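Local coordinates for protein possible TctC subunit of the Tripartite Tricarboxylate Transport(TTT) Family (Rhodopseudomonas palustris, PDB 6HKE) that binds malate and probably delivers such C4-dicarboxylates from the periplasm to a tripartite tricarboxylate transporter for uptake, at residues P112-A117 with V205-I210; L140-A145 with V186-D191; L108-V113 with G236-L241; R160-D165 with A228-F233. The protein carries 2 engineered substitutions. All blocks are in the same frame, centred on the assembly; numbering follows the deposited sequence.

Contact 1: P112-A117 with V205-I210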
loop_
_atom_site.group_PDB
_atom_site.type_symbol
_atom_site.label_atom_id
_atom_site.label_comp_id
_atom_site.label_asym_id
_atom_site.label_seq_id
_atom_site.Cartn_x
_atom_site.Cartn_y
_atom_site.Cartn_z
ATOM N N PRO A 112 -1.928 -1.982 -8.640
ATOM C CA PRO A 112 -0.541 -2.297 -8.948
ATOM C C PRO A 112 0.449 -1.264 -8.389
ATOM O O PRO A 112 0.091 -0.141 -8.029
ATOM C CB PRO A 112 -0.520 -2.349 -10.472
ATOM C CG PRO A 112 -1.628 -1.402 -10.878
ATOM C CD PRO A 112 -2.699 -1.570 -9.822
ATOM N N VAL A 113 1.680 -1.730 -8.301
ATOM C CA VAL A 113 2.899 -0.979 -7.930
ATOM C C VAL A 113 3.686 -0.708 -9.217
ATOM O O VAL A 113 3.741 -1.615 -10.102
ATOM C CB VAL A 113 3.724 -1.815 -6.941
ATOM C CG1 VAL A 113 5.163 -1.337 -6.831
ATOM C CG2 VAL A 113 3.053 -1.856 -5.582
ATOM N N LEU A 114 4.309 0.472 -9.271
ATOM C CA LEU A 114 5.125 0.988 -10.390
ATOM C C LEU A 114 6.551 1.230 -9.909
ATOM O O LEU A 114 6.718 1.767 -8.804
ATOM C CB LEU A 114 4.521 2.315 -10.844
ATOM C CG LEU A 114 3.253 2.187 -11.671
ATOM C CD1 LEU A 114 2.577 3.531 -11.841
ATOM C CD2 LEU A 114 3.586 1.604 -13.032
ATOM N N LEU A 115 7.530 0.918 -10.755
ATOM C CA LEU A 115 8.932 1.344 -10.556
ATOM C C LEU A 115 9.067 2.750 -11.129
ATOM O O LEU A 115 8.894 2.881 -12.330
ATOM C CB LEU A 115 9.845 0.346 -11.261
ATOM C CG LEU A 115 11.309 0.742 -11.304
ATOM C CD1 LEU A 115 11.843 0.993 -9.899
ATOM C CD2 LEU A 115 12.111 -0.323 -12.023
ATOM N N LEU A 116 9.246 3.764 -10.280
ATOM C CA LEU A 116 9.396 5.180 -10.700
ATOM C C LEU A 116 10.854 5.582 -10.547
ATOM O O LEU A 116 11.541 5.007 -9.697
ATOM C CB LEU A 116 8.575 6.109 -9.818
ATOM C CG LEU A 116 7.123 5.740 -9.595
ATOM C CD1 LEU A 116 6.477 6.842 -8.782
ATOM C CD2 LEU A 116 6.392 5.521 -10.915
ATOM N N ALA A 117 11.295 6.573 -11.299
ATOM C CA ALA A 117 12.597 7.213 -11.039
ATOM C C ALA A 117 12.445 8.709 -11.214
ATOM O O ALA A 117 11.445 9.164 -11.832
ATOM C CB ALA A 117 13.657 6.650 -11.948
ATOM N N VAL A 205 7.817 12.771 -12.626
ATOM C CA VAL A 205 8.656 11.552 -12.465
ATOM C C VAL A 205 8.369 10.665 -13.662
ATOM O O VAL A 205 7.488 11.036 -14.463
ATOM C CB VAL A 205 8.372 10.827 -11.133
ATOM C CG1 VAL A 205 8.710 11.691 -9.925
ATOM C CG2 VAL A 205 6.941 10.334 -11.055
ATOM N N LYS A 206 9.054 9.529 -13.755
ATOM C CA LYS A 206 8.810 8.543 -14.829
ATOM C C LYS A 206 8.681 7.148 -14.214
ATOM O O LYS A 206 9.227 6.929 -13.106
ATOM C CB LYS A 206 9.899 8.639 -15.899
ATOM C CG LYS A 206 11.332 8.571 -15.414
ATOM C CD LYS A 206 12.296 8.840 -16.534
ATOM C CE LYS A 206 13.709 8.407 -16.213
ATOM N NZ LYS A 206 14.579 8.482 -17.411
ATOM N N ALA A 207 7.898 6.293 -14.881
ATOM C CA ALA A 207 7.710 4.858 -14.581
ATOM C C ALA A 207 8.574 4.067 -15.559
ATOM O O ALA A 207 8.622 4.467 -16.702
ATOM C CB ALA A 207 6.257 4.486 -14.735
ATOM N N TYR A 208 9.258 3.016 -15.116
ATOM C CA TYR A 208 9.939 2.054 -16.011
ATOM C C TYR A 208 8.982 0.897 -16.288
ATOM O O TYR A 208 8.711 0.638 -17.461
ATOM C CB TYR A 208 11.273 1.624 -15.408
ATOM C CG TYR A 208 12.346 2.669 -15.560
ATOM C CD1 TYR A 208 13.143 2.694 -16.689
ATOM C CD2 TYR A 208 12.547 3.650 -14.601
ATOM C CE1 TYR A 208 14.138 3.643 -16.846
ATOM C CE2 TYR A 208 13.531 4.614 -14.750
ATOM C CZ TYR A 208 14.329 4.615 -15.881
ATOM O OH TYR A 208 15.314 5.551 -16.047
ATOM N N VAL A 209 8.445 0.258 -15.244
ATOM C CA VAL A 209 7.530 -0.906 -15.416
ATOM C C VAL A 209 6.416 -0.839 -14.372
ATOM O O VAL A 209 6.533 -0.074 -13.413
ATOM C CB VAL A 209 8.287 -2.244 -15.383
ATOM C CG1 VAL A 209 9.164 -2.385 -16.610
ATOM C CG2 VAL A 209 9.108 -2.426 -14.119
ATOM N N ILE A 210 5.331 -1.556 -14.646
ATOM C CA ILE A 210 4.212 -1.810 -13.698
ATOM C C ILE A 210 4.344 -3.275 -13.278
ATOM O O ILE A 210 4.620 -4.114 -14.155
ATOM C CB ILE A 210 2.859 -1.449 -14.345
ATOM C CG1 ILE A 210 1.700 -1.568 -13.354
ATOM C CG2 ILE A 210 2.603 -2.264 -15.599
ATOM C CD1 ILE A 210 0.404 -0.959 -13.875
#
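The Y208 ring receives A117 at its edge, not over a face: CB of A117 lies in the ring plane, 3.5 Å from CE2 of Y208. The carbonyl O of L115 also sits at that rim, while the ring of F129, from outside the two strands, meets it with the planes steeply inclined. Y208, A117 and L115 belong to an antiparallel pair in which 205-210 runs beside the long strand 102-118 and turns a corner at Y208. L115 accordingly deals with two neighbours: its N bonds to V209 O at 3.0 Å, and its O takes Y208 N at 2.8 Å. Further along, A117 and K206 form a regular hydrogen-bonded pair, with A117 N 2.8 Å from K206 O. On the other face, CD2 of L114 presses into I210 at 3.4 Å from its CB, tighter than usual for two carbons. I210 carries CG1 anti to its backbone N (chi1 -174°), which sends CD1 along to the P112 ring, 3.6 Å from CG of P112. Helices 174-182 and 193-201 cover L116 and V205 on this side. K206 is extended beyond CG, and its NZ hydrogen-bonds to F121 O. Polar contact between the strands is thus main chain to main chain, so backbone hydrogen bonds set the pairing and mostly apolar side chains pack beside them.

Contact 2: L140-A145 with V186-D191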
loop_
_atom_site.group_PDB
_atom_site.type_symbol
_atom_site.label_atom_id
_atom_site.label_comp_id
_atom_site.label_asym_id
_atom_site.label_seq_id
_atom_site.Cartn_x
_atom_site.Cartn_y
_atom_site.Cartn_z
ATOM N N LEU A 140 23.692 5.288 -5.381
ATOM C CA LEU A 140 22.225 5.296 -5.617
ATOM C C LEU A 140 21.473 5.237 -4.285
ATOM O O LEU A 140 21.939 4.559 -3.348
ATOM C CB LEU A 140 21.844 4.125 -6.524
ATOM C CG LEU A 140 22.417 4.181 -7.937
ATOM C CD1 LEU A 140 21.692 3.193 -8.825
ATOM C CD2 LEU A 140 22.337 5.581 -8.534
ATOM N N ASN A 141 20.347 5.946 -4.240
ATOM C CA ASN A 141 19.396 6.010 -3.107
ATOM C C ASN A 141 18.023 5.559 -3.604
ATOM O O ASN A 141 17.480 6.192 -4.537
ATOM C CB ASN A 141 19.301 7.421 -2.520
ATOM C CG ASN A 141 20.613 7.944 -1.974
ATOM O OD1 ASN A 141 20.954 9.095 -2.202
ATOM N ND2 ASN A 141 21.350 7.114 -1.261
ATOM N N VAL A 142 17.495 4.498 -3.002
ATOM C CA VAL A 142 16.122 3.987 -3.254
ATOM C C VAL A 142 15.255 4.451 -2.090
ATOM O O VAL A 142 15.641 4.266 -0.943
ATOM C CB VAL A 142 16.097 2.460 -3.418
ATOM C CG1 VAL A 142 14.722 1.958 -3.820
ATOM C CG2 VAL A 142 17.131 2.012 -4.423
ATOM N N ALA A 143 14.132 5.067 -2.393
ATOM C CA ALA A 143 13.181 5.572 -1.384
ATOM C C ALA A 143 12.201 4.453 -1.021
ATOM O O ALA A 143 11.739 3.732 -1.923
ATOM C CB ALA A 143 12.489 6.803 -1.912
ATOM N N HIS A 144 11.892 4.319 0.266
ATOM C CA HIS A 144 10.784 3.471 0.784
ATOM C C HIS A 144 10.236 4.140 2.049
ATOM O O HIS A 144 10.878 5.101 2.522
ATOM C CB HIS A 144 11.276 2.043 1.014
ATOM C CG HIS A 144 12.384 1.950 2.001
ATOM N ND1 HIS A 144 12.156 1.958 3.358
ATOM C CD2 HIS A 144 13.723 1.839 1.839
ATOM C CE1 HIS A 144 13.304 1.845 4.007
ATOM N NE2 HIS A 144 14.294 1.773 3.092
ATOM N N ALA A 145 9.101 3.657 2.559
ATOM C CA ALA A 145 8.447 4.119 3.801
ATOM C C ALA A 145 8.607 3.096 4.942
ATOM O O ALA A 145 7.707 3.024 5.812
ATOM C CB ALA A 145 6.999 4.397 3.504
ATOM N N VAL A 186 16.271 11.515 -4.441
ATOM C CA VAL A 186 16.398 10.032 -4.488
ATOM C C VAL A 186 16.248 9.585 -5.950
ATOM O O VAL A 186 15.727 10.366 -6.773
ATOM C CB VAL A 186 15.388 9.347 -3.545
ATOM C CG1 VAL A 186 15.733 9.591 -2.083
ATOM C CG2 VAL A 186 13.960 9.772 -3.838
ATOM N N ASP A 187 16.695 8.367 -6.257
ATOM C CA ASP A 187 16.913 7.870 -7.639
ATOM C C ASP A 187 15.701 7.065 -8.099
ATOM O O ASP A 187 15.134 7.398 -9.152
ATOM C CB ASP A 187 18.235 7.117 -7.708
ATOM C CG ASP A 187 19.378 8.093 -7.482
ATOM O OD1 ASP A 187 19.547 8.980 -8.336
ATOM O OD2 ASP A 187 20.004 8.032 -6.410
ATOM N N TYR A 188 15.285 6.064 -7.335
ATOM C CA TYR A 188 14.051 5.328 -7.682
ATOM C C TYR A 188 13.308 4.861 -6.436
ATOM O O TYR A 188 13.739 5.055 -5.290
ATOM C CB TYR A 188 14.353 4.209 -8.673
ATOM C CG TYR A 188 15.167 3.046 -8.179
ATOM C CD1 TYR A 188 16.546 3.091 -8.218
ATOM C CD2 TYR A 188 14.560 1.856 -7.802
ATOM C CE1 TYR A 188 17.307 1.995 -7.857
ATOM C CE2 TYR A 188 15.311 0.757 -7.423
ATOM C CZ TYR A 188 16.691 0.826 -7.456
ATOM O OH TYR A 188 17.454 -0.241 -7.076
ATOM N N MET A 189 12.157 4.270 -6.716
ATOM C CA MET A 189 11.073 4.025 -5.755
ATOM C C MET A 189 10.110 3.057 -6.437
ATOM O O MET A 189 9.874 3.218 -7.664
ATOM C CB MET A 189 10.395 5.367 -5.485
ATOM C CG MET A 189 9.652 5.473 -4.195
ATOM S SD MET A 189 9.037 7.170 -4.161
ATOM C CE MET A 189 7.330 6.929 -4.632
ATOM N N CYS A 190 9.615 2.069 -5.700
ATOM C CA CYS A 190 8.426 1.294 -6.115
ATOM C C CYS A 190 7.262 1.899 -5.359
ATOM O O CYS A 190 7.406 2.023 -4.140
ATOM C CB CYS A 190 8.614 -0.186 -5.844
ATOM S SG CYS A 190 10.008 -0.837 -6.795
ATOM N N ASP A 191 6.230 2.371 -6.067
ATOM C CA ASP A 191 5.088 3.047 -5.405
ATOM C C ASP A 191 3.755 2.493 -5.932
ATOM O O ASP A 191 3.681 2.021 -7.055
ATOM C CB ASP A 191 5.237 4.560 -5.536
ATOM C CG ASP A 191 4.463 5.387 -4.512
ATOM O OD1 ASP A 191 3.902 4.797 -3.569
ATOM O OD2 ASP A 191 4.420 6.634 -4.677
HETATM O O HOH W 1 20.343 10.047 -4.921
HETATM O O HOH W 2 10.923 1.607 -3.167
#
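V142 lies over the ring of Y188 in a parallel strand pair of the alpha/beta fold of a type II periplasmic binding protein, where 188-192 runs between 141-144 and the antiparallel strand 102-118. This is the tight part. CG2 of V142 stands above one ring face, offset toward the rim, in a CH-pi contact 3.6 Å from the Y188 ring centroid; its nearest ring atom is CZ of Y188, at 3.3 Å. Both valine methyls sit on the same side of the ring, CG1 nearer CE2. Y188 turns its CG between its own N and carbonyl carbon (chi1 68°), which swings the ring under V142 and carries OH to N159, while F129 meets the ring edge-to-face. The main backbone tie here is A143 N to Y188 O, 2.9 Å and nearly straight. On the opposite face of the sheet, A143 CB is wedged between CG2 of V186, 3.8 Å away, and CG of M189.

The partly exposed end, at N141 and D187, is polar and hydrated. D187 grips the N141 main chain twice: its OD2 accepts N141 N at 3.0 Å through the anti lone pair, and its own N bonds to N141 O at 2.9 Å. A water joins OD2 to the side-chain OD1 of N141, and D187 OD1 makes a salt bridge to R118, which would favour a charged carboxylate. At the other end the strands part as 140-145 heads for A145 in the malate pocket. There a water stands in for the next direct bond, donating to A143 O and accepting a hydrogen bond from C190 N, 2.9 Å away.

Contact 3: L108-V113 with G236-L241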
loop_
_atom_site.group_PDB
_atom_site.type_symbol
_atom_site.label_atom_id
_atom_site.label_comp_id
_atom_site.label_asym_id
_atom_site.label_seq_id
_atom_site.Cartn_x
_atom_site.Cartn_y
_atom_site.Cartn_z
ATOM N N LEU A 108 -10.477 -2.656 1.055
ATOM C CA LEU A 108 -10.827 -1.277 0.628
ATOM C C LEU A 108 -10.546 -1.095 -0.858
ATOM O O LEU A 108 -11.382 -0.481 -1.554
ATOM C CB LEU A 108 -9.973 -0.297 1.425
ATOM C CG LEU A 108 -10.185 -0.357 2.926
ATOM C CD1 LEU A 108 -9.403 0.759 3.613
ATOM C CD2 LEU A 108 -11.673 -0.263 3.235
ATOM N N THR A 109 -9.384 -1.574 -1.303
ATOM C CA THR A 109 -8.909 -1.458 -2.693
ATOM C C THR A 109 -7.733 -2.400 -2.925
ATOM O O THR A 109 -7.201 -3.003 -1.958
ATOM C CB THR A 109 -8.530 -0.010 -3.031
ATOM O OG1 THR A 109 -8.397 0.067 -4.454
ATOM C CG2 THR A 109 -7.254 0.464 -2.361
ATOM N N GLU A 110 -7.385 -2.530 -4.197
ATOM C CA GLU A 110 -6.219 -3.284 -4.699
ATOM C C GLU A 110 -5.718 -2.474 -5.881
ATOM O O GLU A 110 -6.556 -1.914 -6.608
ATOM C CB GLU A 110 -6.608 -4.713 -5.090
ATOM C CG GLU A 110 -5.421 -5.615 -5.392
ATOM C CD GLU A 110 -5.674 -7.093 -5.127
ATOM O OE1 GLU A 110 -6.879 -7.495 -5.098
ATOM O OE2 GLU A 110 -4.667 -7.839 -4.924
ATOM N N MET A 111 -4.408 -2.353 -6.010
ATOM C CA MET A 111 -3.802 -1.577 -7.105
ATOM C C MET A 111 -2.400 -2.107 -7.384
ATOM O O MET A 111 -1.713 -2.612 -6.490
ATOM C CB MET A 111 -3.749 -0.106 -6.695
ATOM C CG MET A 111 -2.758 0.174 -5.583
ATOM S SD MET A 111 -2.867 1.898 -5.068
ATOM C CE MET A 111 -4.272 1.863 -3.960
ATOM N N PRO A 112 -1.928 -1.982 -8.640
ATOM C CA PRO A 112 -0.541 -2.297 -8.948
ATOM C C PRO A 112 0.449 -1.264 -8.389
ATOM O O PRO A 112 0.091 -0.141 -8.029
ATOM C CB PRO A 112 -0.520 -2.349 -10.472
ATOM C CG PRO A 112 -1.628 -1.402 -10.878
ATOM C CD PRO A 112 -2.699 -1.570 -9.822
ATOM N N VAL A 113 1.680 -1.730 -8.301
ATOM C CA VAL A 113 2.899 -0.979 -7.930
ATOM C C VAL A 113 3.686 -0.708 -9.217
ATOM O O VAL A 113 3.741 -1.615 -10.102
ATOM C CB VAL A 113 3.724 -1.815 -6.941
ATOM C CG1 VAL A 113 5.163 -1.337 -6.831
ATOM C CG2 VAL A 113 3.053 -1.856 -5.582
ATOM N N GLY A 236 0.650 -6.932 -6.309
ATOM C CA GLY A 236 -0.729 -6.437 -6.175
ATOM C C GLY A 236 -0.898 -5.922 -4.769
ATOM O O GLY A 236 -0.884 -6.766 -3.835
ATOM N N ALA A 237 -0.930 -4.597 -4.610
ATOM C CA ALA A 237 -0.992 -3.935 -3.296
ATOM C C ALA A 237 -2.452 -3.818 -2.883
ATOM O O ALA A 237 -3.140 -2.915 -3.356
ATOM C CB ALA A 237 -0.319 -2.586 -3.352
ATOM N N TRP A 238 -2.903 -4.699 -2.010
ATOM C CA TRP A 238 -4.242 -4.602 -1.385
ATOM C C TRP A 238 -4.108 -3.691 -0.172
ATOM O O TRP A 238 -3.021 -3.652 0.465
ATOM C CB TRP A 238 -4.799 -5.981 -1.026
ATOM C CG TRP A 238 -3.844 -6.860 -0.283
ATOM C CD1 TRP A 238 -2.994 -7.788 -0.811
ATOM C CD2 TRP A 238 -3.669 -6.913 1.143
ATOM N NE1 TRP A 238 -2.291 -8.405 0.190
ATOM C CE2 TRP A 238 -2.687 -7.890 1.400
ATOM C CE3 TRP A 238 -4.236 -6.225 2.219
ATOM C CZ2 TRP A 238 -2.239 -8.172 2.688
ATOM C CZ3 TRP A 238 -3.831 -6.536 3.495
ATOM C CH2 TRP A 238 -2.838 -7.495 3.724
ATOM N N THR A 239 -5.162 -2.938 0.098
ATOM C CA THR A 239 -5.296 -2.130 1.326
ATOM C C THR A 239 -6.550 -2.623 2.045
ATOM O O THR A 239 -7.551 -2.867 1.363
ATOM C CB THR A 239 -5.255 -0.648 0.952
ATOM O OG1 THR A 239 -3.893 -0.403 0.586
ATOM C CG2 THR A 239 -5.716 0.273 2.062
ATOM N N GLY A 240 -6.481 -2.746 3.371
ATOM C CA GLY A 240 -7.562 -3.317 4.181
ATOM C C GLY A 240 -7.872 -2.496 5.417
ATOM O O GLY A 240 -6.954 -1.806 5.952
ATOM N N LEU A 241 -9.121 -2.621 5.874
ATOM C CA LEU A 241 -9.607 -2.115 7.182
ATOM C C LEU A 241 -9.661 -3.302 8.148
ATOM O O LEU A 241 -10.295 -4.303 7.802
ATOM C CB LEU A 241 -10.976 -1.459 6.980
ATOM C CG LEU A 241 -11.542 -0.737 8.196
ATOM C CD1 LEU A 241 -10.636 0.410 8.642
ATOM C CD2 LEU A 241 -12.941 -0.232 7.885
#
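T109 and T239 run alongside each other, their ends turned in a common direction, on an antiparallel strand pair near the middle of the molecule, consistent with the crossover strands that link the two lobes of periplasmic binding proteins. CG2 of T109 touches CB of T239 at 4.0 Å. T109 places OG1 anti to its backbone N (chi1 -166°), where it bonds to the carbonyl of L278. T239 meets H80, a malate-binding residue, on the same face. L108 crosses the end of the pair at a slant, with CD1 against CG2 of T239 and CD2 4.0 Å from CB of L241. Toward the other end, the small A237 lets its CB settle against the main chain, 3.4 Å from M111 O, with V113 CG2 and the M111 side chain alongside. On the reverse face, E110 brings OE2 to the edge of the W238 indole, near its plane, while W238 NE1 bonds to E297. M111 N approaches A237 O from above the carbonyl plane, 42° out of it, not along a lone pair. L108 and T109 both oppose T239 in a classic beta bulge, so T239 O receives L108 N at 2.9 Å and T109 N in a weak bond at 3.5 Å.

Contact 4: R160-D165 with A228-F233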
loop_
_atom_site.group_PDB
_atom_site.type_symbol
_atom_site.label_atom_id
_atom_site.label_comp_id
_atom_site.label_asym_id
_atom_site.label_seq_id
_atom_site.Cartn_x
_atom_site.Cartn_y
_atom_site.Cartn_z
ATOM N N ARG A 160 16.389 -7.739 -5.471
ATOM C CA ARG A 160 16.784 -9.179 -5.397
ATOM C C ARG A 160 16.661 -9.858 -6.763
ATOM O O ARG A 160 17.473 -10.754 -7.042
ATOM C CB ARG A 160 15.930 -9.959 -4.400
ATOM C CG ARG A 160 16.513 -9.909 -3.001
ATOM C CD ARG A 160 15.624 -10.570 -1.977
ATOM N NE ARG A 160 16.039 -10.127 -0.653
ATOM C CZ ARG A 160 16.320 -10.918 0.372
ATOM N NH1 ARG A 160 16.222 -12.235 0.264
ATOM N NH2 ARG A 160 16.676 -10.372 1.521
ATOM N N LEU A 161 15.658 -9.483 -7.555
ATOM C CA LEU A 161 15.482 -9.994 -8.928
ATOM C C LEU A 161 16.662 -9.523 -9.783
ATOM O O LEU A 161 17.203 -10.358 -10.527
ATOM C CB LEU A 161 14.129 -9.516 -9.471
ATOM C CG LEU A 161 12.927 -10.297 -8.947
ATOM C CD1 LEU A 161 11.622 -9.676 -9.411
ATOM C CD2 LEU A 161 13.009 -11.757 -9.369
ATOM N N LEU A 162 17.063 -8.255 -9.646
ATOM C CA LEU A 162 18.143 -7.630 -10.457
ATOM C C LEU A 162 19.508 -7.844 -9.793
ATOM O O LEU A 162 20.510 -7.458 -10.397
ATOM C CB LEU A 162 17.869 -6.132 -10.607
ATOM C CG LEU A 162 16.637 -5.727 -11.410
ATOM C CD1 LEU A 162 16.537 -4.217 -11.448
ATOM C CD2 LEU A 162 16.675 -6.278 -12.821
ATOM N N LYS A 163 19.546 -8.403 -8.586
ATOM C CA LYS A 163 20.807 -8.764 -7.882
ATOM C C LYS A 163 21.632 -7.498 -7.647
ATOM O O LYS A 163 22.849 -7.540 -7.824
ATOM C CB LYS A 163 21.568 -9.832 -8.677
ATOM C CG LYS A 163 20.708 -11.021 -9.092
ATOM C CD LYS A 163 21.462 -12.212 -9.660
ATOM C CE LYS A 163 20.534 -13.166 -10.382
ATOM N NZ LYS A 163 19.264 -13.341 -9.634
ATOM N N VAL A 164 20.971 -6.424 -7.229
ATOM C CA VAL A 164 21.603 -5.145 -6.808
ATOM C C VAL A 164 21.148 -4.852 -5.377
ATOM O O VAL A 164 20.002 -5.171 -5.049
ATOM C CB VAL A 164 21.226 -4.005 -7.770
ATOM C CG1 VAL A 164 21.644 -4.325 -9.200
ATOM C CG2 VAL A 164 19.740 -3.675 -7.717
ATOM N N ASP A 165 22.024 -4.279 -4.558
ATOM C CA ASP A 165 21.694 -3.858 -3.174
ATOM C C ASP A 165 22.139 -2.412 -2.976
ATOM O O ASP A 165 23.088 -2.151 -2.246
ATOM C CB ASP A 165 22.300 -4.799 -2.129
ATOM C CG ASP A 165 21.668 -4.637 -0.754
ATOM O OD1 ASP A 165 20.461 -4.279 -0.688
ATOM O OD2 ASP A 165 22.381 -4.865 0.246
ATOM N N ALA A 228 8.970 -6.462 -20.252
ATOM C CA ALA A 228 10.308 -5.829 -20.152
ATOM C C ALA A 228 11.361 -6.809 -19.596
ATOM O O ALA A 228 12.495 -6.348 -19.328
ATOM C CB ALA A 228 10.221 -4.566 -19.317
ATOM N N GLY A 229 11.021 -8.099 -19.443
ATOM C CA GLY A 229 11.964 -9.208 -19.180
ATOM C C GLY A 229 12.012 -9.677 -17.726
ATOM O O GLY A 229 12.770 -10.626 -17.465
ATOM N N LEU A 230 11.230 -9.100 -16.798
ATOM C CA LEU A 230 11.320 -9.435 -15.350
ATOM C C LEU A 230 9.960 -9.890 -14.835
ATOM O O LEU A 230 9.331 -9.213 -14.025
ATOM C CB LEU A 230 11.859 -8.216 -14.587
ATOM C CG LEU A 230 12.638 -8.541 -13.311
ATOM C CD1 LEU A 230 13.952 -9.249 -13.636
ATOM C CD2 LEU A 230 12.912 -7.278 -12.518
ATOM N N PRO A 231 9.457 -11.062 -15.284
ATOM C CA PRO A 231 8.105 -11.497 -14.934
ATOM C C PRO A 231 7.922 -11.770 -13.429
ATOM O O PRO A 231 6.800 -11.736 -12.973
ATOM C CB PRO A 231 7.915 -12.760 -15.794
ATOM C CG PRO A 231 9.317 -13.282 -16.008
ATOM C CD PRO A 231 10.154 -12.030 -16.154
ATOM N N GLY A 232 9.011 -11.976 -12.682
ATOM C CA GLY A 232 8.946 -12.165 -11.221
ATOM C C GLY A 232 8.475 -10.909 -10.502
ATOM O O GLY A 232 8.112 -11.004 -9.329
ATOM N N PHE A 233 8.546 -9.740 -11.145
ATOM C CA PHE A 233 8.221 -8.452 -10.482
ATOM C C PHE A 233 6.722 -8.174 -10.635
ATOM O O PHE A 233 6.361 -7.412 -11.527
ATOM C CB PHE A 233 9.131 -7.348 -11.018
ATOM C CG PHE A 233 8.977 -6.046 -10.281
ATOM C CD1 PHE A 233 9.131 -5.997 -8.910
ATOM C CD2 PHE A 233 8.653 -4.883 -10.955
ATOM C CE1 PHE A 233 8.969 -4.803 -8.230
ATOM C CE2 PHE A 233 8.512 -3.685 -10.276
ATOM C CZ PHE A 233 8.666 -3.647 -8.913
#
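L230 to F233 make a type I beta turn, closed by F233 N to L230 O at 3.0 Å, whose CA atoms come no nearer than 7.3 Å (G232 to L161) to the end of helix 150-162. The helix is one of those packed on the sheet of this alpha/beta binding-protein fold, and the turn belongs to the loop between strands 205-210 and 236-244. Just after L162, K163 takes positive phi and the chain leaves the helix. Leucines fill the gap. The fork of L230 faces the helix, CD2 meeting CB of L161 at 4.0 Å. The L230 and L162 side chains slant across each other, CD2 to CD2 3.9 Å. L230 turns CG away from its backbone N (chi1 -151°), toward the helix side of the loop, where L126 and L158 also touch it. L162 also touches A130 of helix 126-136. The touching atoms are almost all carbon, near the surface, so this is plain apolar packing of a loop on a helix end. F233 turns its ring away from L161 and touches L158, V209, A211 and A225. L161 CD1 touches F233 CB at 3.8 Å and lies over the G232-F233 peptide, 3.5 Å from F233 N.

From the N terminus, strand 102-118 comes first and opens two loops at once: its residues 108-113 pair with 236-241 in contact 3, the widest closure, and 112-117 pair with 205-210 in contact 1, with P112 and V113 common to both. Contact 2, joining 140-145 to 186-191, falls wholly within the spans of both. Contact 4 starts at 160-165, inside the span of contact 2, and ends at 228-233, so it crosses contacts 1 and 2 yet stays within contact 3. Contacts 1, 2 and 3 run through one sheet, where 188-192 lies against 102-118; contact 4 ties a helix end to the loop leading into strand 236-244.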